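Long-range contacts in beta-galactosidase (Trichoderma reesei, PDB 3OG2), which probably hydrolyses terminal non-reducing beta-D-galactose residues in beta-D-galactosides as a glycoside hydrolase of family 35: residues F407-H412 against S450-T455; N311-V316 against V395-L400; L854-L859 against G993-K998; L845-Q850 against L920-G925; S96-F101 against A158-K163. All coordinates share one frame; numbering follows the deposited sequence. Where two conformers were deposited one is given.

In the fold
Along the chain contact 5 comes first, joining helices 98-107 and 144-163 of the TIM barrel. Contact 2 then ties the end of barrel helix 301-313 to strand 394-400 of the next domain. That strand neighbours 406-412 in the antiparallel sheet that holds contact 1, so contacts 1 and 2 touch, centres 8 Å apart. Contacts 3 and 4 interleave in sequence and also touch, centres 10 Å apart: contact 4 packs helix 846-850 on strand 917-923, and contact 3 joins the loop after it to the C-terminal tail. This pair lies across the chain's centre from contacts 1 and 2, 53 to 60 Å between centres. The five sample barrel, domain junction and a distant beta domain.

Contact 1: F407-H412 against S450-T455; sequences FFVVRH and SKIHVT
Phe408 and His453 form a hydrogen-bonded antiparallel pair: Phe408 N reaches His453 O at 2.8 Å, and His453 N returns a bond to Phe408 O. Further along, Val410 N bonds Lys451 O. Val410 O is gripped twice, by Lys451 N and by Ser450 OG, which comes in from 43° above the carbonyl plane at 2.8 Å. Ser450 manages this because its hydroxyl stands opposite the backbone N (chi1 177°). With that hydroxyl gone, as in an alanine here, Val410 O would probably lose its second donor and a small gap would open beside Val409 CG1.

Packing is close on both faces. On one, Val410 CG2 lies 3.5 Å from His453 CD2, while His453 NE2 is held by Tyr423. On the other, Phe407 and Val454 run side by side, with Phe407 CD2 3.6 Å from Val454 CG1. Lys451 leads away from the partner strand, yet it is buried and anchored by salt bridges to Glu491 and Asp449.

The Arg411 end is looser. Its CB comes no nearer to Ser450 OG than 4.2 Å, and its extended, partly exposed chain leads off the sheet so that NH1 bonds His412 O. With strand axes 4.6 Å apart at 156°, and side chains alternating between faces, this is the regular pairing of neighbouring strands inside the antiparallel sheet of beta-galactosidase domain 2.

Contact 2: N311-V316 against V395-L400; sequences NMAAGV and VITPLL
Ala313 and Thr397 meet where a helix of the TIM barrel abuts the antiparallel sheet of domain 2. Helix 301-313 finishes here in a Schellman motif: Gly315, at a positive phi of 78°, leaves the helix, and Val316 N and Gly315 N bond back to Asn311 O and Met312 O. Strand 394-400 meets this end of the helix with methyl groups.

Thr397 makes the closest backbone approach, its CA 5.8 Å from Ala313 CA. Followed outward, its CB rests 3.8 Å from Ala313 CB. At the branch, OG1 passes that same methyl at 4.1 Å, a van der Waals neighbour. The other arm, CG2, is set opposite the backbone N by a chi1 of -55°, and extends to Ala313 O at 3.4 Å. Ala313 in turn packs on Val409 of strand 406-412, the next strand of the sheet.

Leu399 supplies the second point of contact, touching with the two methyls at its tip. Its CD1 is 3.8 Å from Ala313 O, and its CD2 lies 3.5 Å from Met312 O, with Gly315 CA farther off at 4.3 Å.

Contact 3: L854-L859 against G993-K998; sequences LPSPPL and GPHFKK
Pro858 sets its CD-CG edge over one face of the Phe996 ring: its CD sits 3.5 Å from the centroid and only 7° off the ring normal, a CH-pi contact over the centre of the face. Pro855 does much the same to His995, although its CB is displaced toward the rim of the imidazole, 3.9 Å from the centroid. In both cases proline and aromatic side chain cross at about a right angle. Between these two contacts runs the one direct hydrogen bond linking the segments, from Phe996 N to Pro855 O at 2.8 Å, nearly straight at 175° and in the carbonyl plane. Water 1 adds a bridge, donating to Ser856 O and, at 2.6 Å, to Phe996 O.

Phe996 reaches Pro858 because its ring stands opposite the backbone N (chi1 169°), while its CB packs against Leu854 CB at 4.0 Å. Replacing the ring with a leucine side chain is likely to leave Pro858 CD without the aromatic face it rests on.

Farther out, Trp955 of strand 953-962 touches Pro855, Ser856 and Pro857. Arg837 holds Pro994 O and touches Leu854 and Pro855, and Phe852 packs on Pro858. Neither segment is helix or strand, so the arrangement is one of two irregular loop segments joined by proline-aromatic CH-pi contacts, by which the second all-beta domain holds the chain's C-terminal tail.

Contact 4: L845-Q850 against L920-G925; sequences LFFERQ and LLYVNG
Tyr922 and Glu848 meet at about a right angle, the carboxylate turned 77° from the phenol plane and lying at the edge of that ring. Tyr922 OH donates to Glu848 OE2 over a very short 2.5 Å. The other oxygen, OE1, uses its anti lone pair to accept from Leu845 N at 3.1 Å. Leu845 is the N-cap and Glu848 the N3 residue, so this is the bond that N3 gives in a capping box, although a leucine has no side-chain oxygen with which to return it. OE2 also accepts from Gly843 N, and these donors, together with the helix start, probably favour the ionised carboxylate.

The surroundings are those of a short helix, 846-850, laid over the antiparallel sheet of the second all-beta domain. Its axis runs 12.4 Å from that of strand 920-923, at 25° to it, so side chains alone bridge the distance.

Phe847 reaches across with its ring. The ring is perpendicular to that of Tyr922, with centroids 5.7 Å apart, and it touches with its rim, CE1 lying 3.6 Å from Tyr922 CE2. A chi1 of 74° places the ring between the backbone N and carbonyl carbon, where Glu848 CG sits over one face. Leu920 CD1 lies near the same ring's plane, 4.2 Å from Phe847 CZ, and meets Leu845 CD1 at 4.0 Å. Ala959 of strand 953-962 touches both Phe847 and Leu920.

Contact 5: S96-F101 against A158-K163; sequences SLEPFF and ASIIAK
Leu97 and Ile160 mark the nearest backbone approach, their CA atoms 8.1 Å apart, a spacing that leaves the contact to side chains. Residues 96-101 belong to the N-terminal part of helix 98-107, where Ser96 OG makes a capping bond by accepting from Glu98 N at 3.0 Å. Residues 158-163 lie in the C-terminal part of helix 144-163. In the TIM barrel these are neighbouring outer helices, one leading into strand 110-116 and the other into strand 172-177.

Ile160 CG2 is the methyl on which the side chains converge. It is carried there opposite the backbone N by a chi1 of -76° that sends CG1 the other way. This methyl lies near the plane of the Phe101 ring, at its edge, with Ile160 CG2 3.8 Å from Phe101 CE2, the two side chains crossing at about a right angle. Leu97 CD1 adds a looser contact with the same methyl at 4.2 Å. Leu97 O sits above one face of the Phe101 ring, offset toward the rim, and Phe75, Leu111 and Val172 of three barrel strands also touch the ring.

Toward the surface the character changes. In the given one of two deposited conformers, Glu98 OE2 accepts from water 2, which also donates to Ile160 O; this bridge is doubtful, since it holds for that conformer. The chemistry implies that the helices are joined mainly by apolar contact, with at most a conditional water-mediated link at the solvent side, through Glu98.

Contact 1: F407-H412 against S450-T455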
# COMPACT_ATOMS: atom_id res chain seq x y z
N PHE A 407 30.76 4.54 -7.80
CA PHE A 407 29.59 3.85 -8.33
C PHE A 407 29.21 4.51 -9.63
O PHE A 407 29.34 5.77 -9.74
CB PHE A 407 28.40 3.94 -7.34
CG PHE A 407 28.68 3.28 -6.01
CD1 PHE A 407 29.46 3.91 -5.05
CD2 PHE A 407 28.19 1.98 -5.75
CE1 PHE A 407 29.79 3.33 -3.83
CE2 PHE A 407 28.49 1.40 -4.51
CZ PHE A 407 29.29 2.03 -3.58
N PHE A 408 28.75 3.79 -10.62
CA PHE A 408 28.40 4.39 -11.92
C PHE A 408 27.07 3.82 -12.36
O PHE A 408 26.95 2.60 -12.55
CB PHE A 408 29.46 4.06 -12.99
CG PHE A 408 30.84 4.54 -12.53
CD1 PHE A 408 31.64 3.74 -11.74
CD2 PHE A 408 31.22 5.85 -12.89
CE1 PHE A 408 32.84 4.23 -11.29
CE2 PHE A 408 32.46 6.33 -12.43
CZ PHE A 408 33.22 5.52 -11.61
N VAL A 409 26.07 4.69 -12.46
CA VAL A 409 24.76 4.22 -12.86
C VAL A 409 24.62 4.40 -14.37
O VAL A 409 24.71 5.53 -14.89
CB VAL A 409 23.65 4.99 -12.10
CG1 VAL A 409 22.28 4.45 -12.57
CG2 VAL A 409 23.87 4.86 -10.61
N VAL A 410 24.40 3.30 -15.07
CA VAL A 410 24.34 3.28 -16.52
C VAL A 410 22.91 3.06 -16.98
O VAL A 410 22.22 2.18 -16.46
CB VAL A 410 25.24 2.14 -17.06
CG1 VAL A 410 25.25 2.16 -18.58
CG2 VAL A 410 26.66 2.19 -16.47
N ARG A 411 22.44 3.88 -17.94
CA ARG A 411 21.11 3.69 -18.51
C ARG A 411 21.20 3.96 -20.00
O ARG A 411 22.18 4.55 -20.50
CB ARG A 411 20.07 4.61 -17.84
CG ARG A 411 20.37 6.09 -18.04
CD ARG A 411 19.14 6.89 -17.66
NE ARG A 411 19.29 8.33 -17.62
CZ ARG A 411 19.16 9.08 -18.72
NH1 ARG A 411 18.93 8.55 -19.93
NH2 ARG A 411 19.27 10.41 -18.58
N HIS A 412 20.16 3.57 -20.73
CA HIS A 412 20.09 4.02 -22.12
C HIS A 412 19.92 5.54 -22.17
O HIS A 412 19.21 6.14 -21.36
CB HIS A 412 18.90 3.37 -22.82
CG HIS A 412 19.07 1.89 -23.01
ND1 HIS A 412 19.80 1.35 -24.04
CD2 HIS A 412 18.59 0.83 -22.30
CE1 HIS A 412 19.78 0.02 -23.98
NE2 HIS A 412 19.04 -0.31 -22.92
N SER A 450 18.98 -0.91 -16.30
CA SER A 450 20.00 0.03 -15.80
C SER A 450 20.90 -0.75 -14.85
O SER A 450 20.44 -1.65 -14.16
CB SER A 450 19.31 1.18 -15.08
OG SER A 450 20.24 2.07 -14.51
N LYS A 451 22.19 -0.42 -14.85
CA LYS A 451 23.14 -1.16 -14.03
C LYS A 451 23.93 -0.22 -13.18
O LYS A 451 24.13 0.92 -13.60
CB LYS A 451 24.12 -1.96 -14.90
CG LYS A 451 23.31 -3.04 -15.65
CD LYS A 451 24.07 -4.31 -15.89
CE LYS A 451 23.30 -5.12 -16.93
NZ LYS A 451 22.37 -6.06 -16.23
N ILE A 452 24.42 -0.71 -12.06
CA ILE A 452 25.41 -0.01 -11.27
C ILE A 452 26.72 -0.79 -11.37
O ILE A 452 26.83 -1.94 -10.97
CB ILE A 452 24.98 0.18 -9.81
CG1 ILE A 452 23.47 0.44 -9.75
CG2 ILE A 452 25.84 1.25 -9.14
CD1 ILE A 452 23.01 1.68 -9.00
N HIS A 453 27.74 -0.13 -11.96
CA HIS A 453 29.10 -0.67 -11.98
C HIS A 453 29.86 -0.03 -10.83
O HIS A 453 29.52 1.08 -10.41
CB HIS A 453 29.81 -0.40 -13.29
CG HIS A 453 29.07 -0.89 -14.49
ND1 HIS A 453 28.37 -2.09 -14.54
CD2 HIS A 453 28.93 -0.37 -15.72
CE1 HIS A 453 27.84 -2.26 -15.76
NE2 HIS A 453 28.16 -1.21 -16.50
N VAL A 454 30.87 -0.71 -10.28
CA VAL A 454 31.61 -0.17 -9.15
C VAL A 454 33.11 -0.23 -9.37
O VAL A 454 33.63 -1.06 -10.11
CB VAL A 454 31.28 -0.93 -7.84
CG1 VAL A 454 29.80 -0.78 -7.46
CG2 VAL A 454 31.60 -2.41 -7.92
N THR A 455 33.82 0.68 -8.70
CA THR A 455 35.28 0.58 -8.61
C THR A 455 35.72 0.70 -7.13
O THR A 455 35.05 1.39 -6.32
CB THR A 455 36.06 1.58 -9.49
OG1 THR A 455 35.84 2.90 -9.03
CG2 THR A 455 35.64 1.51 -10.97

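Contact 2: N311-V316 against V395-L400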
# COMPACT_ATOMS: atom_id res chain seq x y z
N ASN A 311 17.39 7.14 -8.93
CA ASN A 311 17.40 7.85 -7.67
C ASN A 311 18.71 7.58 -6.92
O ASN A 311 19.22 8.48 -6.24
CB ASN A 311 16.20 7.42 -6.80
CG ASN A 311 14.89 7.88 -7.44
OD1 ASN A 311 14.85 8.87 -8.16
ND2 ASN A 311 13.81 7.13 -7.18
N MET A 312 19.24 6.35 -7.04
CA MET A 312 20.57 6.10 -6.50
C MET A 312 21.61 6.94 -7.26
O MET A 312 22.59 7.38 -6.66
CB MET A 312 20.93 4.61 -6.64
CG MET A 312 19.87 3.77 -5.85
SD MET A 312 20.13 2.02 -6.21
CE MET A 312 18.47 1.36 -5.83
N ALA A 313 21.37 7.21 -8.58
CA ALA A 313 22.33 8.08 -9.32
C ALA A 313 22.40 9.47 -8.71
O ALA A 313 23.41 10.16 -8.84
CB ALA A 313 21.87 8.12 -10.75
N ALA A 314 21.32 9.91 -8.05
CA ALA A 314 21.25 11.23 -7.38
C ALA A 314 21.63 11.12 -5.91
O ALA A 314 21.56 12.15 -5.19
CB ALA A 314 19.87 11.80 -7.54
N GLY A 315 22.00 9.94 -5.39
CA GLY A 315 22.45 9.79 -4.03
C GLY A 315 21.32 9.77 -3.04
O GLY A 315 21.53 10.16 -1.87
N VAL A 316 20.14 9.25 -3.38
CA VAL A 316 19.11 9.17 -2.30
C VAL A 316 19.57 8.29 -1.16
O VAL A 316 20.07 7.18 -1.36
CB VAL A 316 17.80 8.66 -2.92
CG1 VAL A 316 17.85 7.16 -3.33
CG2 VAL A 316 16.64 8.93 -1.98
N VAL A 395 23.89 6.79 -20.97
CA VAL A 395 24.16 7.85 -20.03
C VAL A 395 24.74 7.21 -18.78
O VAL A 395 24.26 6.16 -18.32
CB VAL A 395 22.89 8.68 -19.74
CG1 VAL A 395 23.07 9.52 -18.48
CG2 VAL A 395 22.57 9.58 -20.91
N ILE A 396 25.78 7.81 -18.22
CA ILE A 396 26.39 7.29 -17.00
C ILE A 396 26.45 8.39 -15.96
O ILE A 396 26.97 9.49 -16.25
CB ILE A 396 27.81 6.72 -17.30
CG1 ILE A 396 27.69 5.61 -18.35
CG2 ILE A 396 28.48 6.28 -16.01
CD1 ILE A 396 29.05 5.05 -18.80
N THR A 397 25.95 8.13 -14.77
CA THR A 397 26.08 9.08 -13.67
C THR A 397 27.05 8.54 -12.66
O THR A 397 26.80 7.46 -12.14
CB THR A 397 24.72 9.33 -13.00
OG1 THR A 397 23.76 9.74 -14.00
CG2 THR A 397 24.85 10.43 -11.96
N PRO A 398 28.14 9.24 -12.38
CA PRO A 398 29.12 8.81 -11.39
C PRO A 398 28.78 9.28 -10.00
O PRO A 398 28.31 10.41 -9.82
CB PRO A 398 30.43 9.49 -11.88
CG PRO A 398 29.92 10.77 -12.45
CD PRO A 398 28.58 10.48 -13.07
N LEU A 399 29.10 8.45 -9.02
CA LEU A 399 29.18 8.83 -7.62
C LEU A 399 30.63 8.54 -7.23
O LEU A 399 31.11 7.40 -7.27
CB LEU A 399 28.25 8.05 -6.67
CG LEU A 399 26.76 8.32 -6.92
CD1 LEU A 399 26.19 7.61 -8.13
CD2 LEU A 399 25.95 7.91 -5.69
N LEU A 400 31.35 9.60 -6.89
CA LEU A 400 32.80 9.53 -6.77
C LEU A 400 33.32 9.80 -5.38
O LEU A 400 32.79 10.66 -4.66
CB LEU A 400 33.46 10.59 -7.69
CG LEU A 400 33.15 10.46 -9.20
CD1 LEU A 400 33.74 11.62 -9.96
CD2 LEU A 400 33.63 9.11 -9.76

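Contact 3: L854-L859 against G993-K998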
# COMPACT_ATOMS: atom_id res chain seq x y z
N LEU A 854 -24.21 -8.58 10.51
CA LEU A 854 -23.30 -9.12 11.51
C LEU A 854 -23.39 -10.63 11.62
O LEU A 854 -24.39 -11.21 11.18
CB LEU A 854 -23.57 -8.46 12.88
CG LEU A 854 -23.37 -6.94 12.90
CD1 LEU A 854 -23.92 -6.37 14.20
CD2 LEU A 854 -21.92 -6.60 12.71
N PRO A 855 -22.35 -11.27 12.15
CA PRO A 855 -22.39 -12.75 12.24
C PRO A 855 -23.60 -13.22 13.03
O PRO A 855 -24.06 -12.59 14.00
CB PRO A 855 -21.11 -13.08 12.98
CG PRO A 855 -20.19 -11.95 12.63
CD PRO A 855 -21.05 -10.71 12.54
N SER A 856 -24.11 -14.38 12.65
CA SER A 856 -25.26 -15.00 13.33
C SER A 856 -26.50 -14.09 13.35
O SER A 856 -27.08 -13.73 14.38
CB SER A 856 -24.89 -15.38 14.77
OG SER A 856 -23.85 -16.32 14.79
N PRO A 857 -26.95 -13.68 12.19
CA PRO A 857 -28.08 -12.74 12.12
C PRO A 857 -29.38 -13.44 12.50
O PRO A 857 -29.40 -14.70 12.52
CB PRO A 857 -28.13 -12.38 10.62
CG PRO A 857 -27.60 -13.64 9.96
CD PRO A 857 -26.47 -14.09 10.85
N PRO A 858 -30.42 -12.66 12.78
CA PRO A 858 -31.70 -13.27 13.23
C PRO A 858 -32.46 -13.87 12.06
O PRO A 858 -33.19 -13.16 11.35
CB PRO A 858 -32.45 -12.06 13.83
CG PRO A 858 -31.92 -10.86 13.06
CD PRO A 858 -30.49 -11.17 12.68
N LEU A 859 -32.28 -15.17 11.80
CA LEU A 859 -32.80 -15.70 10.54
C LEU A 859 -34.31 -15.67 10.46
O LEU A 859 -34.88 -15.72 9.36
CB LEU A 859 -32.23 -17.13 10.33
CG LEU A 859 -30.71 -17.22 10.23
CD1 LEU A 859 -30.19 -18.59 9.84
CD2 LEU A 859 -30.19 -16.24 9.19
N GLY A 993 -14.85 -10.23 15.69
CA GLY A 993 -15.86 -9.19 15.53
C GLY A 993 -17.15 -9.59 16.26
O GLY A 993 -17.57 -10.76 16.22
N PRO A 994 -17.82 -8.69 16.98
CA PRO A 994 -19.09 -9.03 17.63
C PRO A 994 -20.15 -9.55 16.68
O PRO A 994 -20.28 -9.13 15.54
CB PRO A 994 -19.53 -7.66 18.17
CG PRO A 994 -18.19 -7.10 18.57
CD PRO A 994 -17.36 -7.33 17.31
N HIS A 995 -20.92 -10.51 17.23
CA HIS A 995 -22.03 -11.05 16.47
C HIS A 995 -23.26 -10.16 16.58
O HIS A 995 -23.30 -9.22 17.40
CB HIS A 995 -22.38 -12.41 17.08
CG HIS A 995 -21.32 -13.44 16.83
ND1 HIS A 995 -19.99 -13.32 16.55
CD2 HIS A 995 -21.56 -14.78 16.80
CE1 HIS A 995 -19.43 -14.50 16.39
NE2 HIS A 995 -20.38 -15.41 16.54
N PHE A 996 -24.27 -10.47 15.75
CA PHE A 996 -25.51 -9.73 15.83
C PHE A 996 -26.07 -9.72 17.25
O PHE A 996 -26.13 -10.76 17.89
CB PHE A 996 -26.52 -10.35 14.85
CG PHE A 996 -27.93 -9.79 15.07
CD1 PHE A 996 -28.29 -8.59 14.51
CD2 PHE A 996 -28.88 -10.47 15.81
CE1 PHE A 996 -29.54 -8.04 14.69
CE2 PHE A 996 -30.11 -9.91 16.04
CZ PHE A 996 -30.48 -8.70 15.47
N LYS A 997 -26.59 -8.58 17.67
CA LYS A 997 -27.40 -8.39 18.86
C LYS A 997 -28.44 -7.37 18.46
O LYS A 997 -28.14 -6.37 17.83
CB LYS A 997 -26.59 -7.84 20.03
CG LYS A 997 -25.87 -8.84 20.90
CD LYS A 997 -24.77 -8.12 21.67
CE LYS A 997 -25.34 -7.00 22.52
NZ LYS A 997 -25.28 -7.33 23.98
N LYS A 998 -29.69 -7.60 18.83
CA LYS A 998 -30.76 -6.69 18.52
C LYS A 998 -30.42 -5.28 18.99
O LYS A 998 -30.01 -5.05 20.14
CB LYS A 998 -32.00 -7.23 19.22
CG LYS A 998 -33.11 -6.22 19.11
CD LYS A 998 -33.85 -6.43 17.82
CE LYS A 998 -35.20 -5.71 18.01
NZ LYS A 998 -35.79 -5.44 16.67
O HOH W 1 -26.01 -13.26 17.08

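Contact 4: L845-Q850 against L920-G925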
# COMPACT_ATOMS: atom_id res chain seq x y z
N LEU A 845 -28.18 1.71 4.68
CA LEU A 845 -29.24 0.86 4.20
C LEU A 845 -29.90 0.08 5.36
O LEU A 845 -29.26 -0.19 6.37
CB LEU A 845 -28.67 -0.17 3.21
CG LEU A 845 -28.26 0.42 1.84
CD1 LEU A 845 -27.48 -0.60 1.04
CD2 LEU A 845 -29.47 0.93 1.06
N PHE A 846 -31.20 -0.24 5.21
CA PHE A 846 -31.94 -0.85 6.29
C PHE A 846 -31.22 -2.04 6.89
O PHE A 846 -31.11 -2.14 8.12
CB PHE A 846 -33.32 -1.29 5.76
CG PHE A 846 -34.09 -2.19 6.69
CD1 PHE A 846 -34.80 -1.59 7.75
CD2 PHE A 846 -34.12 -3.56 6.50
CE1 PHE A 846 -35.50 -2.43 8.61
CE2 PHE A 846 -34.83 -4.39 7.35
CZ PHE A 846 -35.52 -3.80 8.41
N PHE A 847 -30.69 -2.95 6.06
CA PHE A 847 -30.07 -4.14 6.70
C PHE A 847 -28.88 -3.75 7.57
O PHE A 847 -28.62 -4.41 8.62
CB PHE A 847 -29.67 -5.21 5.68
CG PHE A 847 -28.42 -4.86 4.86
CD1 PHE A 847 -27.20 -5.35 5.26
CD2 PHE A 847 -28.47 -4.05 3.75
CE1 PHE A 847 -26.01 -5.09 4.59
CE2 PHE A 847 -27.30 -3.77 3.03
CZ PHE A 847 -26.08 -4.27 3.47
N GLU A 848 -28.11 -2.72 7.16
CA GLU A 848 -26.95 -2.26 7.96
C GLU A 848 -27.41 -1.63 9.27
O GLU A 848 -26.84 -1.88 10.33
CB GLU A 848 -26.15 -1.23 7.13
CG GLU A 848 -25.61 -1.80 5.82
CD GLU A 848 -24.84 -0.75 5.03
OE1 GLU A 848 -25.47 0.20 4.45
OE2 GLU A 848 -23.59 -0.89 4.97
N ARG A 849 -28.48 -0.79 9.16
CA ARG A 849 -28.95 -0.12 10.35
C ARG A 849 -29.39 -1.14 11.39
O ARG A 849 -29.21 -0.91 12.59
CB ARG A 849 -30.15 0.80 10.04
CG ARG A 849 -29.77 1.89 9.01
CD ARG A 849 -30.87 2.93 8.91
NE ARG A 849 -32.24 2.46 8.70
CZ ARG A 849 -32.95 2.47 7.58
NH1 ARG A 849 -32.44 2.86 6.41
NH2 ARG A 849 -34.21 2.07 7.60
N GLN A 850 -29.97 -2.26 10.97
CA GLN A 850 -30.46 -3.25 11.92
C GLN A 850 -29.32 -4.14 12.43
O GLN A 850 -29.53 -4.88 13.39
CB GLN A 850 -31.47 -4.19 11.25
CG GLN A 850 -32.66 -3.42 10.61
CD GLN A 850 -33.67 -3.20 11.75
OE1 GLN A 850 -34.21 -4.14 12.34
NE2 GLN A 850 -33.88 -1.97 12.10
N LEU A 920 -22.94 -4.85 -2.17
CA LEU A 920 -22.00 -4.75 -1.06
C LEU A 920 -21.71 -6.18 -0.56
O LEU A 920 -22.64 -6.96 -0.41
CB LEU A 920 -22.57 -3.93 0.08
CG LEU A 920 -22.95 -2.50 -0.26
CD1 LEU A 920 -23.73 -1.89 0.88
CD2 LEU A 920 -21.65 -1.69 -0.48
N LEU A 921 -20.44 -6.42 -0.30
CA LEU A 921 -19.98 -7.72 0.20
C LEU A 921 -19.63 -7.59 1.69
O LEU A 921 -18.82 -6.70 2.01
CB LEU A 921 -18.76 -8.19 -0.60
CG LEU A 921 -18.10 -9.46 -0.08
CD1 LEU A 921 -18.99 -10.70 -0.26
CD2 LEU A 921 -16.78 -9.65 -0.85
N TYR A 922 -20.17 -8.41 2.55
CA TYR A 922 -19.82 -8.44 3.96
C TYR A 922 -19.28 -9.81 4.30
O TYR A 922 -19.78 -10.83 3.83
CB TYR A 922 -21.04 -8.15 4.78
CG TYR A 922 -21.41 -6.70 4.87
CD1 TYR A 922 -20.89 -6.03 5.99
CD2 TYR A 922 -22.24 -5.97 4.04
CE1 TYR A 922 -21.07 -4.71 6.33
CE2 TYR A 922 -22.44 -4.59 4.39
CZ TYR A 922 -21.87 -3.99 5.47
OH TYR A 922 -22.10 -2.65 5.83
N VAL A 923 -18.25 -9.80 5.10
CA VAL A 923 -17.68 -11.05 5.65
C VAL A 923 -17.55 -10.90 7.16
O VAL A 923 -16.77 -10.05 7.60
CB VAL A 923 -16.35 -11.41 5.00
CG1 VAL A 923 -15.81 -12.68 5.69
CG2 VAL A 923 -16.53 -11.57 3.50
N ASN A 924 -18.26 -11.66 7.94
CA ASN A 924 -18.26 -11.61 9.38
C ASN A 924 -18.40 -10.18 9.88
O ASN A 924 -17.79 -9.73 10.84
CB ASN A 924 -16.97 -12.25 9.94
CG ASN A 924 -16.97 -13.74 9.63
OD1 ASN A 924 -18.03 -14.38 9.67
ND2 ASN A 924 -15.83 -14.32 9.32
N GLY A 925 -19.31 -9.49 9.20
CA GLY A 925 -19.72 -8.14 9.61
C GLY A 925 -18.84 -7.03 9.02
O GLY A 925 -19.25 -5.86 9.11

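Contact 5: S96-F101 against A158-K163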
# COMPACT_ATOMS: atom_id res chain seq x y z
N SER A 96 -5.91 -0.30 17.07
CA SER A 96 -4.68 -0.05 17.83
C SER A 96 -3.44 -0.18 16.97
O SER A 96 -3.29 -1.11 16.15
CB SER A 96 -4.58 -1.11 18.94
OG SER A 96 -3.37 -0.96 19.68
N LEU A 97 -2.47 0.72 17.20
CA LEU A 97 -1.19 0.58 16.54
C LEU A 97 -0.25 -0.34 17.28
O LEU A 97 0.83 -0.67 16.78
CB LEU A 97 -0.53 1.97 16.46
CG LEU A 97 -1.15 2.91 15.43
CD1 LEU A 97 -0.51 4.28 15.47
CD2 LEU A 97 -1.01 2.32 14.02
N GLU A 98 -0.59 -0.75 18.49
CA GLU A 98 0.38 -1.51 19.27
C GLU A 98 0.79 -2.81 18.58
O GLU A 98 2.00 -3.11 18.57
CB GLU A 98 -0.15 -1.74 20.69
CG GLU A 98 -0.40 -0.44 21.43
CD GLU A 98 0.67 0.62 21.35
OE1 GLU A 98 1.86 0.30 21.55
OE2 GLU A 98 0.32 1.79 21.07
N PRO A 99 -0.10 -3.59 17.97
CA PRO A 99 0.40 -4.78 17.26
C PRO A 99 1.28 -4.47 16.07
O PRO A 99 2.13 -5.25 15.68
CB PRO A 99 -0.89 -5.46 16.78
CG PRO A 99 -1.94 -4.99 17.78
CD PRO A 99 -1.58 -3.51 17.92
N PHE A 100 1.09 -3.31 15.46
CA PHE A 100 1.89 -2.86 14.34
C PHE A 100 3.29 -2.54 14.87
O PHE A 100 4.29 -3.01 14.29
CB PHE A 100 1.21 -1.67 13.68
CG PHE A 100 1.79 -1.25 12.34
CD1 PHE A 100 1.48 -2.00 11.23
CD2 PHE A 100 2.58 -0.12 12.20
CE1 PHE A 100 1.88 -1.59 9.98
CE2 PHE A 100 3.03 0.28 10.94
CZ PHE A 100 2.70 -0.48 9.81
N PHE A 101 3.38 -1.75 15.95
CA PHE A 101 4.70 -1.49 16.56
C PHE A 101 5.41 -2.76 17.00
O PHE A 101 6.62 -2.91 16.80
CB PHE A 101 4.55 -0.56 17.75
CG PHE A 101 3.97 0.83 17.46
CD1 PHE A 101 4.22 1.50 16.27
CD2 PHE A 101 3.17 1.45 18.42
CE1 PHE A 101 3.69 2.75 16.01
CE2 PHE A 101 2.65 2.75 18.16
CZ PHE A 101 2.92 3.38 16.96
N ALA A 158 -0.05 11.37 18.58
CA ALA A 158 1.38 11.66 18.68
C ALA A 158 1.88 11.17 20.01
O ALA A 158 3.06 10.80 20.08
CB ALA A 158 1.66 13.13 18.43
N SER A 159 1.05 11.08 21.05
CA SER A 159 1.59 10.48 22.29
C SER A 159 1.71 8.97 22.15
O SER A 159 2.68 8.41 22.69
CB SER A 159 0.72 10.87 23.46
OG SER A 159 -0.56 10.30 23.42
N ILE A 160 0.81 8.30 21.41
CA ILE A 160 0.97 6.88 21.11
C ILE A 160 2.25 6.65 20.33
O ILE A 160 3.06 5.77 20.65
CB ILE A 160 -0.25 6.39 20.32
CG1 ILE A 160 -1.47 6.22 21.25
CG2 ILE A 160 0.02 5.10 19.56
CD1 ILE A 160 -2.80 6.12 20.54
N ILE A 161 2.49 7.47 19.31
CA ILE A 161 3.73 7.33 18.52
C ILE A 161 4.93 7.64 19.39
O ILE A 161 6.00 7.01 19.29
CB ILE A 161 3.59 8.23 17.30
CG1 ILE A 161 2.47 7.73 16.36
CG2 ILE A 161 4.89 8.39 16.53
CD1 ILE A 161 2.36 8.61 15.11
N ALA A 162 4.81 8.65 20.28
CA ALA A 162 5.93 9.05 21.11
C ALA A 162 6.42 7.87 21.96
O ALA A 162 7.63 7.65 22.13
CB ALA A 162 5.59 10.23 22.04
N LYS A 163 5.48 7.09 22.50
CA LYS A 163 5.87 5.95 23.35
C LYS A 163 6.63 4.90 22.55
O LYS A 163 7.44 4.18 23.14
CB LYS A 163 4.57 5.39 23.97
CG LYS A 163 3.88 6.37 24.88
CD LYS A 163 2.63 5.87 25.56
CE LYS A 163 2.12 6.84 26.58
NZ LYS A 163 1.55 8.12 26.07
O HOH W 2 2.29 3.46 21.92